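Local atomic coordinates of geranylgeranyl pyrophosphate synthase (Corynebacterium glutamicum, PDB entry 3LMD), a protein that probably builds long-chain prenyl diphosphates by magnesium-dependent, stepwise addition of isopentenyl diphosphate to an allylic diphosphate. Residues A[236-241]-A[265-270]; A[64-69]-A[143-148]; A[34-39]-A[333-338]; A[284-289]-A[297-302]. One frame throughout, in Å; residues are numbered along the deposited sequence.

In the fold
The four contacts are spread over an all-helical prenyl diphosphate synthase. Contact 1 includes the start of the DDxxD motif on helix 219-246. Contact 2 lies beyond the chain's centre, 31 Å from contact 1 between centres; its Leu146 side chain is about 12 Å from that of Asp115, which binds calcium in a structure of this protein, though not in this chain. Contact 4, which holds Glu302 of the second calcium site, is centred 16 Å from the centre of contact 1 and touches it where Val269 CG1 meets Leu287 CD1 at 3.5 Å. Contact 3 joins a helix near the N-terminus to the last helix, encloses the other three along the chain, and lies 46 Å from contact 4, centre to centre.

Contact 1. Residues A[236-241]-A[265-270]; sequences FQIVDD and FTLPVL
Asp241 leans on Thr266 along the whole of its side chain. Its CB lies 3.6 Å from Thr266 OG1, and one bond further CG rests 3.5 Å from the methyl CG2 of the same threonine. With CG anti to the carbonyl carbon (chi1 -69°), the carboxylate crosses the threonine side chain at a slant and its two oxygens part. OD1 accepts from Gln237 NE2 at 3.0 Å, one helical turn back; the donor stands above the carboxylate plane, 43° out of it, while the acceptor lies near the amide plane of the glutamine. OD2, 3.6 Å from Thr266 CB, bonds to Tyr192 OH of helix 188-214. Both oxygens of this buried carboxylate are held, which fixes its rotation. Asp240 and Asp241 open the DDxxD motif, whose aspartates in related prenyl diphosphate synthases bind diphosphate through magnesium. A water donates to Asp241 O, although its very short approach to Thr266 OG1 makes the bridge doubtful. Thr266 occupies the N-cap position of helix 267-274. The Leu267 methyl CD2 meets Ile238 CG2 at 3.9 Å and Ile238 CD1 at 4.0 Å. Tyr192 packs on both residues, and helix 309-328 adds Val317 on Ile238 and Glu316 on Leu267.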
loop_
_atom_site.group_PDB
_atom_site.type_symbol
_atom_site.label_atom_id
_atom_site.label_comp_id
_atom_site.label_asym_id
_atom_site.label_seq_id
_atom_site.Cartn_x
_atom_site.Cartn_y
_atom_site.Cartn_z
ATOM N N PHE A 236 -9.311 17.860 16.961
ATOM C CA PHE A 236 -7.854 17.772 17.218
ATOM C C PHE A 236 -7.051 18.654 16.270
ATOM O O PHE A 236 -6.148 19.360 16.690
ATOM C CB PHE A 236 -7.339 16.322 17.067
ATOM C CG PHE A 236 -7.738 15.401 18.205
ATOM C CD1 PHE A 236 -8.212 15.904 19.390
ATOM C CD2 PHE A 236 -7.611 14.028 18.079
ATOM C CE1 PHE A 236 -8.581 15.053 20.440
ATOM C CE2 PHE A 236 -7.978 13.181 19.120
ATOM C CZ PHE A 236 -8.461 13.703 20.298
ATOM N N GLN A 237 -7.346 18.553 14.976
ATOM C CA GLN A 237 -6.541 19.239 13.975
ATOM C C GLN A 237 -6.789 20.767 13.993
ATOM O O GLN A 237 -5.857 21.538 13.856
ATOM C CB GLN A 237 -6.840 18.691 12.575
ATOM C CG GLN A 237 -5.880 19.264 11.525
ATOM C CD GLN A 237 -4.436 18.884 11.841
ATOM O OE1 GLN A 237 -4.091 17.715 11.786
ATOM N NE2 GLN A 237 -3.604 19.865 12.227
ATOM N N ILE A 238 -8.044 21.197 14.114
ATOM C CA ILE A 238 -8.294 22.626 14.144
ATOM C C ILE A 238 -7.678 23.244 15.408
ATOM O O ILE A 238 -7.075 24.323 15.356
ATOM C CB ILE A 238 -9.802 22.963 14.061
ATOM C CG1 ILE A 238 -10.379 22.422 12.736
ATOM C CG2 ILE A 238 -9.975 24.527 14.104
ATOM C CD1 ILE A 238 -11.864 22.444 12.655
ATOM N N VAL A 239 -7.813 22.559 16.543
ATOM C CA VAL A 239 -7.263 23.080 17.777
ATOM C C VAL A 239 -5.727 23.201 17.638
ATOM O O VAL A 239 -5.142 24.218 18.024
ATOM C CB VAL A 239 -7.669 22.212 19.027
ATOM C CG1 VAL A 239 -6.762 22.544 20.226
ATOM C CG2 VAL A 239 -9.152 22.461 19.423
ATOM N N ASP A 240 -5.082 22.173 17.081
ATOM C CA ASP A 240 -3.631 22.217 16.821
ATOM C C ASP A 240 -3.269 23.425 15.939
ATOM O O ASP A 240 -2.242 24.110 16.145
ATOM C CB ASP A 240 -3.168 20.940 16.086
ATOM C CG ASP A 240 -2.959 19.751 17.014
ATOM O OD1 ASP A 240 -3.027 19.914 18.248
ATOM O OD2 ASP A 240 -2.705 18.642 16.495
ATOM N N ASP A 241 -4.078 23.647 14.914
ATOM C CA ASP A 241 -3.820 24.733 13.966
ATOM C C ASP A 241 -3.956 26.105 14.616
ATOM O O ASP A 241 -3.158 26.997 14.344
ATOM C CB ASP A 241 -4.720 24.623 12.716
ATOM C CG ASP A 241 -4.360 23.422 11.839
ATOM O OD1 ASP A 241 -3.269 22.861 12.007
ATOM O OD2 ASP A 241 -5.180 23.017 10.994
ATOM N N PHE A 265 -1.663 27.556 4.969
ATOM C CA PHE A 265 -2.613 28.449 5.642
ATOM C C PHE A 265 -3.785 27.635 6.190
ATOM O O PHE A 265 -4.627 27.180 5.435
ATOM C CB PHE A 265 -3.169 29.490 4.671
ATOM C CG PHE A 265 -2.114 30.231 3.910
ATOM C CD1 PHE A 265 -0.935 30.609 4.534
ATOM C CD2 PHE A 265 -2.309 30.551 2.579
ATOM C CE1 PHE A 265 0.052 31.287 3.829
ATOM C CE2 PHE A 265 -1.347 31.236 1.871
ATOM C CZ PHE A 265 -0.162 31.600 2.489
ATOM N N THR A 266 -3.832 27.488 7.502
ATOM C CA THR A 266 -4.889 26.713 8.150
ATOM C C THR A 266 -6.142 27.566 8.440
ATOM O O THR A 266 -6.182 28.753 8.149
ATOM C CB THR A 266 -4.339 26.118 9.437
ATOM O OG1 THR A 266 -3.920 27.189 10.294
ATOM C CG2 THR A 266 -3.083 25.240 9.109
ATOM N N LEU A 267 -7.157 26.959 9.037
ATOM C CA LEU A 267 -8.464 27.592 9.151
ATOM C C LEU A 267 -8.485 29.044 9.642
ATOM O O LEU A 267 -9.153 29.865 9.037
ATOM C CB LEU A 267 -9.371 26.756 10.056
ATOM C CG LEU A 267 -10.858 27.030 9.971
ATOM C CD1 LEU A 267 -11.309 26.939 8.497
ATOM C CD2 LEU A 267 -11.588 25.964 10.845
ATOM N N PRO A 268 -7.811 29.360 10.765
ATOM C CA PRO A 268 -7.906 30.776 11.190
ATOM C C PRO A 268 -7.364 31.753 10.140
ATOM O O PRO A 268 -7.850 32.884 10.017
ATOM C CB PRO A 268 -6.998 30.846 12.414
ATOM C CG PRO A 268 -6.773 29.403 12.846
ATOM C CD PRO A 268 -6.958 28.556 11.653
ATOM N N VAL A 269 -6.326 31.343 9.424
ATOM C CA VAL A 269 -5.736 32.192 8.404
ATOM C C VAL A 269 -6.683 32.337 7.239
ATOM O O VAL A 269 -6.832 33.429 6.687
ATOM C CB VAL A 269 -4.369 31.620 7.867
ATOM C CG1 VAL A 269 -3.712 32.641 6.872
ATOM C CG2 VAL A 269 -3.454 31.305 9.001
ATOM N N LEU A 270 -7.333 31.243 6.852
ATOM C CA LEU A 270 -8.252 31.285 5.723
ATOM C C LEU A 270 -9.465 32.160 6.050
ATOM O O LEU A 270 -9.962 32.883 5.202
ATOM C CB LEU A 270 -8.738 29.877 5.346
ATOM C CG LEU A 270 -7.580 28.939 4.934
ATOM C CD1 LEU A 270 -8.099 27.478 4.788
ATOM C CD2 LEU A 270 -6.981 29.452 3.626
HETATM O O HOH W 1 -1.839 26.813 11.703
#

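Contact 2. Residues A[64-69]-A[143-148]; sequences DIVMHL and GDILLA
Val66 spreads its two methyls over two successive residues of helix 132-157. CG2 meets Ile145 CG2 at 3.8 Å, the valine and isoleucine side chains roughly perpendicular, and CG1 comes within 4.0 Å of Leu146 CD1. Having CG1 anti to the backbone N (chi1 170°) sets the valine fork so that each branch finds its own partner. Ile145 offers just its short branch: CG2 faces the valine, while CG1 and CD1 run off in another direction. Leu146 does the reverse, its CD1 reaching back to Val66 from a CB bond that points along the interface. This small buried patch of helix-to-helix packing in the all-helical prenyl diphosphate synthase fold is purely apolar and amounts to 91 Å². Around it the backbones stand well apart, with the closest CA pair, Val66 and Gly143, separated by 8.7 Å. Asp64 and His68 lie on the exposed side of helix 60-69, and His68 is poorly ordered. The inner side is crowded by neighbours. Leu146 also packs against Ile106, Leu109 and Tyr113 of helix 95-118, the helix that carries Asp115 of the calcium site, and against Leu55 of helix 34-55. The second subunit closes another flank of the contact, with its Met177 against Ile65 and its Gly170 against Ile145 and Ala148.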
loop_
_atom_site.group_PDB
_atom_site.type_symbol
_atom_site.label_atom_id
_atom_site.label_comp_id
_atom_site.label_asym_id
_atom_site.label_seq_id
_atom_site.Cartn_x
_atom_site.Cartn_y
_atom_site.Cartn_z
ATOM N N ASP A 64 14.872 -5.115 9.874
ATOM C CA ASP A 64 15.850 -4.095 10.343
ATOM C C ASP A 64 15.419 -2.724 9.896
ATOM O O ASP A 64 15.491 -1.751 10.649
ATOM C CB ASP A 64 17.247 -4.371 9.801
ATOM C CG ASP A 64 17.867 -5.577 10.435
ATOM O OD1 ASP A 64 17.360 -5.978 11.493
ATOM O OD2 ASP A 64 18.840 -6.127 9.883
ATOM N N ILE A 65 14.956 -2.635 8.653
ATOM C CA ILE A 65 14.510 -1.347 8.157
ATOM C C ILE A 65 13.266 -0.840 8.867
ATOM O O ILE A 65 13.189 0.324 9.296
ATOM C CB ILE A 65 14.368 -1.366 6.606
ATOM C CG1 ILE A 65 15.766 -1.283 5.988
ATOM C CG2 ILE A 65 13.518 -0.218 6.145
ATOM C CD1 ILE A 65 15.947 -2.075 4.710
ATOM N N VAL A 66 12.275 -1.710 9.039
ATOM C CA VAL A 66 11.060 -1.284 9.688
ATOM C C VAL A 66 11.320 -0.859 11.155
ATOM O O VAL A 66 10.749 0.128 11.650
ATOM C CB VAL A 66 9.981 -2.409 9.655
ATOM C CG1 VAL A 66 8.820 -2.026 10.563
ATOM C CG2 VAL A 66 9.483 -2.658 8.193
ATOM N N MET A 67 12.193 -1.586 11.845
ATOM C CA MET A 67 12.485 -1.258 13.250
ATOM C C MET A 67 13.247 0.076 13.358
ATOM O O MET A 67 13.075 0.831 14.320
ATOM C CB MET A 67 13.298 -2.371 13.917
ATOM C CG MET A 67 12.540 -3.687 14.152
ATOM S SD MET A 67 11.314 -3.653 15.499
ATOM C CE MET A 67 9.972 -3.221 14.605
ATOM N N HIS A 68 14.082 0.360 12.381
ATOM C CA HIS A 68 14.778 1.615 12.379
ATOM C C HIS A 68 13.902 2.816 12.147
ATOM O O HIS A 68 14.232 3.895 12.564
ATOM C CB HIS A 68 15.962 1.620 11.437
ATOM C CG HIS A 68 16.782 2.869 11.531
ATOM N ND1 HIS A 68 17.247 3.360 12.729
ATOM C CD2 HIS A 68 17.190 3.746 10.586
ATOM C CE1 HIS A 68 17.916 4.476 12.521
ATOM N NE2 HIS A 68 17.897 4.733 11.227
ATOM N N LEU A 69 12.785 2.627 11.477
ATOM C CA LEU A 69 11.816 3.691 11.221
ATOM C C LEU A 69 10.786 3.775 12.330
ATOM O O LEU A 69 10.049 4.746 12.428
ATOM C CB LEU A 69 11.076 3.443 9.906
ATOM C CG LEU A 69 11.725 3.866 8.594
ATOM C CD1 LEU A 69 10.940 3.284 7.424
ATOM C CD2 LEU A 69 11.780 5.384 8.509
ATOM N N GLY A 143 6.091 1.098 4.360
ATOM C CA GLY A 143 4.653 1.362 4.385
ATOM C C GLY A 143 3.917 0.187 3.742
ATOM O O GLY A 143 2.910 -0.281 4.265
ATOM N N ASP A 144 4.434 -0.326 2.630
ATOM C CA ASP A 144 3.747 -1.437 1.936
ATOM C C ASP A 144 3.729 -2.743 2.746
ATOM O O ASP A 144 2.712 -3.488 2.739
ATOM C CB ASP A 144 4.378 -1.707 0.566
ATOM C CG ASP A 144 4.113 -0.573 -0.430
ATOM O OD1 ASP A 144 3.307 0.329 -0.123
ATOM O OD2 ASP A 144 4.710 -0.578 -1.524
ATOM N N ILE A 145 4.847 -3.077 3.401
ATOM C CA ILE A 145 4.859 -4.338 4.120
ATOM C C ILE A 145 3.923 -4.195 5.330
ATOM O O ILE A 145 3.269 -5.175 5.726
ATOM C CB ILE A 145 6.295 -4.818 4.568
ATOM C CG1 ILE A 145 6.244 -6.272 5.047
ATOM C CG2 ILE A 145 6.905 -3.907 5.691
ATOM C CD1 ILE A 145 6.152 -7.311 3.913
ATOM N N LEU A 146 3.822 -2.992 5.887
ATOM C CA LEU A 146 2.834 -2.774 6.973
ATOM C C LEU A 146 1.411 -3.060 6.501
ATOM O O LEU A 146 0.624 -3.727 7.193
ATOM C CB LEU A 146 2.965 -1.361 7.599
ATOM C CG LEU A 146 3.801 -1.321 8.892
ATOM C CD1 LEU A 146 5.253 -1.783 8.703
ATOM C CD2 LEU A 146 3.738 0.089 9.429
ATOM N N LEU A 147 1.074 -2.579 5.313
ATOM C CA LEU A 147 -0.250 -2.878 4.725
ATOM C C LEU A 147 -0.427 -4.386 4.522
ATOM O O LEU A 147 -1.508 -4.929 4.764
ATOM C CB LEU A 147 -0.473 -2.087 3.403
ATOM C CG LEU A 147 -0.435 -0.561 3.697
ATOM C CD1 LEU A 147 -0.262 0.319 2.474
ATOM C CD2 LEU A 147 -1.663 -0.068 4.520
ATOM N N ALA A 148 0.627 -5.089 4.127
ATOM C CA ALA A 148 0.513 -6.555 4.007
ATOM C C ALA A 148 0.258 -7.203 5.390
ATOM O O ALA A 148 -0.561 -8.114 5.504
ATOM C CB ALA A 148 1.778 -7.177 3.378
#

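Contact 3. Residues A[34-39]-A[333-338]; sequences PELTAR and DSTVKE
Two helix starts, the first turn of helix 34-55 and that of the C-terminal helix 335-349, meet through Leu36 and Val336. The valine methyl CG2 sits in the fork of the leucine, 3.4 Å from Leu36 CD1 and 3.6 Å from Leu36 CD2; the first of these is tighter than ordinary van der Waals contact. The leucine lies athwart the valine. Leu36 CG lies anti to the backbone N (chi1 -177°), which carries both methyls across to the other helix, and CD2 also skirts the backbone at Val336 CA, 4.1 Å away. Phe31 and Phe88, both in loops, cover the leucine and the valine respectively. In this helix-to-helix packing of the all-helical prenyl diphosphate synthase fold, polar bonds also tie the turns: Asp33, directly ahead of helix 34-55, accepts from Leu36 N through OD2 and bonds to Thr335 OG1 through OD1. Ser334 is the N-cap of the other helix, its OG accepting from Lys337 N at 3.0 Å in a nearly straight bond (166°). Lys337 stretches its nearly extended chain back past this start, NZ forming a salt bridge to Asp333 OD1 at 3.1 Å from the anti side, 34° out of the carboxylate plane. The same NZ bonds to the carbonyls of Leu328 and Leu331. One face of the Arg39 guanidinium lies over Glu35 O and Leu36 CA, both offset toward its rim.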
loop_
_atom_site.group_PDB
_atom_site.type_symbol
_atom_site.label_atom_id
_atom_site.label_comp_id
_atom_site.label_asym_id
_atom_site.label_seq_id
_atom_site.Cartn_x
_atom_site.Cartn_y
_atom_site.Cartn_z
ATOM N N PRO A 34 -10.798 4.285 38.106
ATOM C CA PRO A 34 -9.609 3.466 38.335
ATOM C C PRO A 34 -9.672 2.079 37.707
ATOM O O PRO A 34 -8.647 1.592 37.238
ATOM C CB PRO A 34 -9.545 3.363 39.867
ATOM C CG PRO A 34 -10.211 4.614 40.334
ATOM C CD PRO A 34 -11.352 4.796 39.373
ATOM N N GLU A 35 -10.837 1.430 37.693
ATOM C CA GLU A 35 -10.910 0.129 37.006
ATOM C C GLU A 35 -10.877 0.298 35.492
ATOM O O GLU A 35 -10.150 -0.411 34.805
ATOM C CB GLU A 35 -12.128 -0.708 37.395
ATOM C CG GLU A 35 -12.126 -1.156 38.825
ATOM C CD GLU A 35 -12.900 -0.191 39.665
ATOM O OE1 GLU A 35 -12.294 0.447 40.559
ATOM O OE2 GLU A 35 -14.114 -0.044 39.390
ATOM N N LEU A 36 -11.675 1.229 34.972
ATOM C CA LEU A 36 -11.596 1.544 33.550
ATOM C C LEU A 36 -10.116 1.660 33.192
ATOM O O LEU A 36 -9.640 1.005 32.256
ATOM C CB LEU A 36 -12.313 2.859 33.223
ATOM C CG LEU A 36 -12.324 3.202 31.725
ATOM C CD1 LEU A 36 -12.935 2.025 30.939
ATOM C CD2 LEU A 36 -13.075 4.498 31.443
ATOM N N THR A 37 -9.401 2.487 33.952
ATOM C CA THR A 37 -7.979 2.743 33.711
ATOM C C THR A 37 -7.159 1.436 33.632
ATOM O O THR A 37 -6.377 1.234 32.689
ATOM C CB THR A 37 -7.398 3.751 34.752
ATOM O OG1 THR A 37 -8.014 5.038 34.578
ATOM C CG2 THR A 37 -5.876 3.910 34.588
ATOM N N ALA A 38 -7.362 0.536 34.592
ATOM C CA ALA A 38 -6.596 -0.719 34.643
ATOM C C ALA A 38 -6.892 -1.673 33.471
ATOM O O ALA A 38 -5.977 -2.289 32.896
ATOM C CB ALA A 38 -6.841 -1.431 35.971
ATOM N N ARG A 39 -8.175 -1.832 33.161
ATOM C CA ARG A 39 -8.620 -2.708 32.088
ATOM C C ARG A 39 -8.068 -2.211 30.747
ATOM O O ARG A 39 -7.514 -2.986 29.964
ATOM C CB ARG A 39 -10.152 -2.731 32.027
ATOM C CG ARG A 39 -10.825 -3.515 33.148
ATOM C CD ARG A 39 -12.319 -3.716 32.867
ATOM N NE ARG A 39 -13.010 -2.482 32.459
ATOM C CZ ARG A 39 -13.571 -1.611 33.301
ATOM N NH1 ARG A 39 -13.516 -1.811 34.611
ATOM N NH2 ARG A 39 -14.181 -0.527 32.837
ATOM N N ASP A 333 -25.171 6.305 29.282
ATOM C CA ASP A 333 -24.419 6.999 30.281
ATOM C C ASP A 333 -23.485 6.008 30.981
ATOM O O ASP A 333 -23.869 4.855 31.240
ATOM C CB ASP A 333 -25.415 7.673 31.226
ATOM C CG ASP A 333 -26.513 8.444 30.446
ATOM O OD1 ASP A 333 -26.424 8.531 29.188
ATOM O OD2 ASP A 333 -27.461 8.962 31.072
ATOM N N SER A 334 -22.250 6.439 31.225
ATOM C CA SER A 334 -21.216 5.560 31.782
ATOM C C SER A 334 -19.954 6.358 31.940
ATOM O O SER A 334 -19.804 7.447 31.373
ATOM C CB SER A 334 -20.938 4.364 30.866
ATOM O OG SER A 334 -20.405 4.810 29.610
ATOM N N THR A 335 -19.018 5.835 32.708
ATOM C CA THR A 335 -17.751 6.482 32.891
ATOM C C THR A 335 -16.973 6.471 31.601
ATOM O O THR A 335 -16.165 7.321 31.380
ATOM C CB THR A 335 -16.877 5.819 33.942
ATOM O OG1 THR A 335 -16.731 4.444 33.645
ATOM C CG2 THR A 335 -17.458 5.978 35.274
ATOM N N VAL A 336 -17.209 5.486 30.765
ATOM C CA VAL A 336 -16.483 5.475 29.483
ATOM C C VAL A 336 -17.050 6.590 28.613
ATOM O O VAL A 336 -16.307 7.317 27.974
ATOM C CB VAL A 336 -16.565 4.133 28.770
ATOM C CG1 VAL A 336 -15.847 4.199 27.367
ATOM C CG2 VAL A 336 -15.881 3.069 29.626
ATOM N N LYS A 337 -18.374 6.735 28.591
ATOM C CA LYS A 337 -18.950 7.868 27.846
ATOM C C LYS A 337 -18.343 9.192 28.279
ATOM O O LYS A 337 -18.009 10.042 27.438
ATOM C CB LYS A 337 -20.477 7.904 27.990
ATOM C CG LYS A 337 -21.158 9.093 27.306
ATOM C CD LYS A 337 -22.659 8.834 27.099
ATOM C CE LYS A 337 -23.463 10.137 27.241
ATOM N NZ LYS A 337 -24.911 9.890 26.892
ATOM N N GLU A 338 -18.205 9.390 29.590
ATOM C CA GLU A 338 -17.701 10.660 30.100
ATOM C C GLU A 338 -16.198 10.837 29.848
ATOM O O GLU A 338 -15.731 11.961 29.702
ATOM C CB GLU A 338 -18.014 10.825 31.603
ATOM C CG GLU A 338 -19.526 11.064 31.910
ATOM C CD GLU A 338 -20.197 12.101 30.983
ATOM O OE1 GLU A 338 -19.692 13.244 30.845
ATOM O OE2 GLU A 338 -21.241 11.771 30.391
#

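Contact 4. Residues A[284-289]-A[297-302]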
loop_
_atom_site.group_PDB
_atom_site.type_symbol
_atom_site.label_atom_id
_atom_site.label_comp_id
_atom_site.label_asym_id
_atom_site.label_seq_id
_atom_site.Cartn_x
_atom_site.Cartn_y
_atom_site.Cartn_z
ATOM N N ARG A 284 -4.333 39.518 2.534
ATOM C CA ARG A 284 -4.449 39.074 1.138
ATOM C C ARG A 284 -3.247 39.565 0.316
ATOM O O ARG A 284 -2.705 38.829 -0.505
ATOM C CB ARG A 284 -5.765 39.512 0.485
ATOM C CG ARG A 284 -7.028 38.751 0.973
ATOM C CD ARG A 284 -8.312 39.100 0.190
ATOM N NE ARG A 284 -8.793 40.480 0.425
ATOM C CZ ARG A 284 -9.522 40.871 1.469
ATOM N NH1 ARG A 284 -9.901 42.137 1.576
ATOM N NH2 ARG A 284 -9.878 40.005 2.410
ATOM N N ASP A 285 -2.842 40.807 0.543
ATOM C CA ASP A 285 -1.654 41.357 -0.095
ATOM C C ASP A 285 -0.386 40.572 0.246
ATOM O O ASP A 285 0.428 40.282 -0.625
ATOM C CB ASP A 285 -1.466 42.810 0.321
ATOM C CG ASP A 285 -0.414 43.514 -0.505
ATOM O OD1 ASP A 285 -0.474 43.414 -1.750
ATOM O OD2 ASP A 285 0.472 44.165 0.093
ATOM N N ILE A 286 -0.207 40.239 1.517
ATOM C CA ILE A 286 1.012 39.581 1.943
ATOM C C ILE A 286 1.081 38.079 1.642
ATOM O O ILE A 286 2.129 37.583 1.222
ATOM C CB ILE A 286 1.284 39.812 3.433
ATOM C CG1 ILE A 286 1.429 41.317 3.708
ATOM C CG2 ILE A 286 2.529 39.021 3.872
ATOM C CD1 ILE A 286 1.520 41.699 5.209
ATOM N N LEU A 287 -0.026 37.364 1.849
ATOM C CA LEU A 287 -0.015 35.891 1.878
ATOM C C LEU A 287 -0.260 35.258 0.521
ATOM O O LEU A 287 -1.317 34.674 0.276
ATOM C CB LEU A 287 -1.055 35.359 2.860
ATOM C CG LEU A 287 -0.753 35.636 4.329
ATOM C CD1 LEU A 287 -1.859 35.059 5.203
ATOM C CD2 LEU A 287 0.582 35.048 4.712
ATOM N N THR A 288 0.724 35.376 -0.329
ATOM C CA THR A 288 0.649 34.903 -1.684
ATOM C C THR A 288 1.443 33.600 -1.790
ATOM O O THR A 288 1.449 32.960 -2.818
ATOM C CB THR A 288 1.303 35.893 -2.602
ATOM O OG1 THR A 288 2.552 36.271 -2.045
ATOM C CG2 THR A 288 0.470 37.081 -2.734
ATOM N N GLY A 289 2.121 33.220 -0.720
ATOM C CA GLY A 289 2.930 32.032 -0.752
ATOM C C GLY A 289 3.702 31.955 0.525
ATOM O O GLY A 289 3.383 32.655 1.453
ATOM N N VAL A 297 6.804 37.022 8.824
ATOM C CA VAL A 297 6.048 36.052 9.609
ATOM C C VAL A 297 5.465 36.704 10.857
ATOM O O VAL A 297 4.263 36.595 11.121
ATOM C CB VAL A 297 6.913 34.835 10.017
ATOM C CG1 VAL A 297 6.238 34.042 11.123
ATOM C CG2 VAL A 297 7.185 33.959 8.807
ATOM N N ASN A 298 6.322 37.381 11.617
ATOM C CA ASN A 298 5.911 38.090 12.808
ATOM C C ASN A 298 4.795 39.118 12.525
ATOM O O ASN A 298 3.872 39.282 13.320
ATOM C CB ASN A 298 7.119 38.784 13.439
ATOM C CG ASN A 298 6.803 39.395 14.786
ATOM O OD1 ASN A 298 6.350 38.706 15.701
ATOM N ND2 ASN A 298 7.045 40.695 14.920
ATOM N N HIS A 299 4.897 39.814 11.402
ATOM C CA HIS A 299 3.933 40.846 11.063
ATOM C C HIS A 299 2.587 40.169 10.749
ATOM O O HIS A 299 1.541 40.610 11.204
ATOM C CB HIS A 299 4.436 41.683 9.877
ATOM C CG HIS A 299 3.491 42.768 9.453
ATOM N ND1 HIS A 299 2.967 43.686 10.339
ATOM C CD2 HIS A 299 2.976 43.079 8.240
ATOM C CE1 HIS A 299 2.162 44.513 9.691
ATOM N NE2 HIS A 299 2.146 44.164 8.415
ATOM N N VAL A 300 2.629 39.084 9.986
ATOM C CA VAL A 300 1.433 38.291 9.710
ATOM C C VAL A 300 0.771 37.754 10.987
ATOM O O VAL A 300 -0.442 37.884 11.164
ATOM C CB VAL A 300 1.722 37.144 8.746
ATOM C CG1 VAL A 300 0.470 36.249 8.589
ATOM C CG2 VAL A 300 2.154 37.699 7.411
ATOM N N LEU A 301 1.561 37.168 11.881
ATOM C CA LEU A 301 1.032 36.712 13.167
ATOM C C LEU A 301 0.382 37.858 13.947
ATOM O O LEU A 301 -0.595 37.661 14.656
ATOM C CB LEU A 301 2.139 36.075 14.020
ATOM C CG LEU A 301 2.699 34.727 13.538
ATOM C CD1 LEU A 301 3.985 34.354 14.302
ATOM C CD2 LEU A 301 1.654 33.612 13.658
ATOM N N GLU A 302 0.934 39.060 13.844
ATOM C CA GLU A 302 0.297 40.206 14.506
ATOM C C GLU A 302 -1.027 40.568 13.837
ATOM O O GLU A 302 -2.038 40.753 14.524
ATOM C CB GLU A 302 1.238 41.429 14.532
ATOM C CG GLU A 302 0.675 42.626 15.275
ATOM C CD GLU A 302 0.214 42.286 16.691
ATOM O OE1 GLU A 302 0.953 41.567 17.402
ATOM O OE2 GLU A 302 -0.886 42.743 17.098
#
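The His299 imidazole is approached obliquely by the Ile286 methyl CD1, which lies 3.6 Å from CD2 of the ring and 4.1 Å from its NE2. The two side chains cross at about a right angle. NE2 is bonded to Glu282 OE2 on helix 278-286, so the ring is tied to the same helix that supplies the isoleucine, and its tilt is restrained. This is a short helical hairpin: helix 278-286 ends at Ile286, and helix 294-306 returns alongside it. Leu287 leaves helical geometry as the centre of an inverse gamma turn, with a weak Thr288 N to Ile286 O bond of 3.0 Å. Helix 294-306 also bears Glu302, a calcium ligand in a structure of this protein, as is Ser305. Deeper in the hairpin the packing is aliphatic. Ile286 and Val300 run antiparallel beside one another, their CG2 methyls 3.8 Å apart. Leu260 of helix 258-262 and Leu291 also lie against Val300, whereas Phe265, Val269 and Leu273 pack on Leu287. With its CG anti to the carbonyl carbon (chi1 -68°), Leu287 meets Val300 tip to tip: CD2 stands 4.1 Å from both Val300 CG1 and Val300 CG2.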